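Long-range contact in 5-cytosine DNA methyltransferase (Entamoeba histolytica, PDB 3QV2), which probably transfers a methyl group from S-adenosyl-L-methionine to carbon 5 of cytosine in tRNA, and perhaps in DNA: residues Y112-P117 and E142-L147. Residues are numbered along the deposited sequence; the frame is centred on the assembly and turned at random.
Sequences YRDILP and EIYNIL
Ile143 lays its CG2 methyl almost squarely over the ring of Tyr112, 3.8 Å from the ring centroid and 4° off the normal, a CH-pi contact. The other branch of the same isoleucine follows that face outward, its CD1 reaching Tyr112 CD2 at 3.7 Å. Leu147 comes instead at the ring's edge, near its plane, where its CD2 meets Tyr112 CE1 and also touches Leu116 CD1 at 3.8 Å. Between these and the charged pair, Ile146 packs against the main chain of helix 106-115: its CG2 lies 3.4 Å from Tyr112 O, while its CD1 bridges Tyr112 CB and Arg113 CG. At the exposed end of the contact, Arg113 takes Glu142 side-on with two nitrogens, NE to OE2 at 2.6 Å and NH2 to OE1 at 2.9 Å. The second bond uses the syn lone pair of OE1; the first meets OE2 from above the carboxylate plane, and the two flat groups stand 37° apart. Both chains arrive extended, and that of Glu142, with CG anti to its backbone N (chi1 -174°), brings its carboxylate to the guanidinium edge.

Farther out, Tyr112 rests on Ile126 and Ile128 of strand 125-130 and on Met82 of strand 79-82, whereas Ile100 touches both members of the ion pair. The contact thus joins helices 106-115 and 138-149, which flank strand 125-130 in the chain, over the central sheet of the Rossmann-like methyltransferase domain. Apolar packing at the sheet therefore gives way to a two-bond salt bridge at the outer margin, where the carboxylate probably offsets the arginine's charge.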
loop_
_atom_site.group_PDB
_atom_site.type_symbol
_atom_site.label_atom_id
_atom_site.label_comp_id
_atom_site.label_asym_id
_atom_site.label_seq_id
_atom_site.Cartn_x
_atom_site.Cartn_y
_atom_site.Cartn_z
ATOM N N TYR A 112 -6.708 12.552 14.446
ATOM C CA TYR A 112 -5.634 13.063 15.293
ATOM C C TYR A 112 -6.020 14.324 16.067
ATOM O O TYR A 112 -5.562 14.532 17.190
ATOM C CB TYR A 112 -4.356 13.282 14.478
ATOM C CG TYR A 112 -3.711 11.993 14.018
ATOM C CD1 TYR A 112 -2.848 11.293 14.850
ATOM C CD2 TYR A 112 -3.969 11.471 12.756
ATOM C CE1 TYR A 112 -2.260 10.112 14.440
ATOM C CE2 TYR A 112 -3.384 10.289 12.337
ATOM C CZ TYR A 112 -2.529 9.615 13.185
ATOM O OH TYR A 112 -1.940 8.437 12.780
ATOM N N ARG A 113 -6.863 15.161 15.470
ATOM C CA ARG A 113 -7.335 16.371 16.142
ATOM C C ARG A 113 -8.383 16.047 17.198
ATOM O O ARG A 113 -8.289 16.497 18.340
ATOM C CB ARG A 113 -7.950 17.348 15.139
ATOM C CG ARG A 113 -6.964 18.078 14.245
ATOM C CD ARG A 113 -7.722 18.932 13.240
ATOM N NE ARG A 113 -6.840 19.756 12.418
ATOM C CZ ARG A 113 -7.247 20.448 11.360
ATOM N NH1 ARG A 113 -8.521 20.409 10.992
ATOM N NH2 ARG A 113 -6.383 21.174 10.664
ATOM N N ASP A 114 -9.381 15.263 16.806
ATOM C CA ASP A 114 -10.589 15.109 17.607
ATOM C C ASP A 114 -10.649 13.830 18.443
ATOM O O ASP A 114 -11.387 13.767 19.425
ATOM C CB ASP A 114 -11.822 15.202 16.705
ATOM C CG ASP A 114 -11.822 16.453 15.847
ATOM O OD1 ASP A 114 -11.301 17.489 16.307
ATOM O OD2 ASP A 114 -12.336 16.400 14.711
ATOM N N ILE A 115 -9.879 12.817 18.062
ATOM C CA ILE A 115 -9.947 11.527 18.743
ATOM C C ILE A 115 -8.763 11.261 19.671
ATOM O O ILE A 115 -8.921 11.182 20.889
ATOM C CB ILE A 115 -10.054 10.361 17.741
ATOM C CG1 ILE A 115 -11.201 10.605 16.759
ATOM C CG2 ILE A 115 -10.235 9.042 18.478
ATOM C CD1 ILE A 115 -12.555 10.719 17.421
ATOM N N LEU A 116 -7.579 11.128 19.082
ATOM C CA LEU A 116 -6.383 10.708 19.814
ATOM C C LEU A 116 -6.137 11.440 21.139
ATOM O O LEU A 116 -5.889 10.801 22.160
ATOM C CB LEU A 116 -5.146 10.796 18.911
ATOM C CG LEU A 116 -3.831 10.227 19.451
ATOM C CD1 LEU A 116 -2.995 9.644 18.326
ATOM C CD2 LEU A 116 -3.048 11.285 20.213
ATOM N N PRO A 117 -6.198 12.782 21.129
ATOM C CA PRO A 117 -5.854 13.545 22.335
ATOM C C PRO A 117 -6.839 13.355 23.486
ATOM O O PRO A 117 -6.565 13.827 24.589
ATOM C CB PRO A 117 -5.907 15.002 21.855
ATOM C CG PRO A 117 -5.795 14.928 20.366
ATOM C CD PRO A 117 -6.500 13.668 19.993
ATOM N N GLU A 142 1.042 18.903 11.144
ATOM C CA GLU A 142 0.135 19.039 12.275
ATOM C C GLU A 142 -0.004 17.719 13.028
ATOM O O GLU A 142 0.012 17.694 14.259
ATOM C CB GLU A 142 -1.234 19.531 11.800
ATOM C CG GLU A 142 -2.217 19.835 12.917
ATOM C CD GLU A 142 -3.514 20.427 12.399
ATOM O OE1 GLU A 142 -3.580 20.755 11.195
ATOM O OE2 GLU A 142 -4.466 20.566 13.194
ATOM N N ILE A 143 -0.139 16.625 12.285
ATOM C CA ILE A 143 -0.224 15.300 12.889
ATOM C C ILE A 143 1.023 15.003 13.720
ATOM O O ILE A 143 0.934 14.440 14.812
ATOM C CB ILE A 143 -0.417 14.200 11.824
ATOM C CG1 ILE A 143 -1.816 14.291 11.209
ATOM C CG2 ILE A 143 -0.193 12.825 12.430
ATOM C CD1 ILE A 143 -2.062 13.292 10.099
ATOM N N TYR A 144 2.182 15.395 13.199
ATOM C CA TYR A 144 3.445 15.210 13.902
ATOM C C TYR A 144 3.433 15.958 15.230
ATOM O O TYR A 144 3.771 15.396 16.271
ATOM C CB TYR A 144 4.617 15.681 13.038
ATOM C CG TYR A 144 5.976 15.465 13.667
ATOM C CD1 TYR A 144 6.678 14.284 13.462
ATOM C CD2 TYR A 144 6.558 16.442 14.463
ATOM C CE1 TYR A 144 7.920 14.081 14.034
ATOM C CE2 TYR A 144 7.798 16.249 15.040
ATOM C CZ TYR A 144 8.476 15.067 14.822
ATOM O OH TYR A 144 9.712 14.865 15.394
ATOM N N ASN A 145 3.038 17.227 15.186
ATOM C CA ASN A 145 2.935 18.037 16.395
ATOM C C ASN A 145 1.986 17.423 17.418
ATOM O O ASN A 145 2.304 17.351 18.604
ATOM C CB ASN A 145 2.495 19.464 16.055
ATOM C CG ASN A 145 3.593 20.273 15.390
ATOM O OD1 ASN A 145 4.772 20.128 15.716
ATOM N ND2 ASN A 145 3.209 21.131 14.453
ATOM N N ILE A 146 0.820 16.982 16.955
ATOM C CA ILE A 146 -0.159 16.356 17.834
ATOM C C ILE A 146 0.430 15.122 18.511
ATOM O O ILE A 146 0.338 14.967 19.729
ATOM C CB ILE A 146 -1.436 15.958 17.073
ATOM C CG1 ILE A 146 -2.186 17.202 16.594
ATOM C CG2 ILE A 146 -2.336 15.107 17.952
ATOM C CD1 ILE A 146 -3.443 16.895 15.812
ATOM N N LEU A 147 1.040 14.249 17.716
ATOM C CA LEU A 147 1.669 13.045 18.243
ATOM C C LEU A 147 2.730 13.384 19.285
ATOM O O LEU A 147 2.782 12.770 20.351
ATOM C CB LEU A 147 2.284 12.216 17.112
ATOM C CG LEU A 147 1.292 11.524 16.173
ATOM C CD1 LEU A 147 2.017 10.858 15.015
ATOM C CD2 LEU A 147 0.457 10.513 16.940
#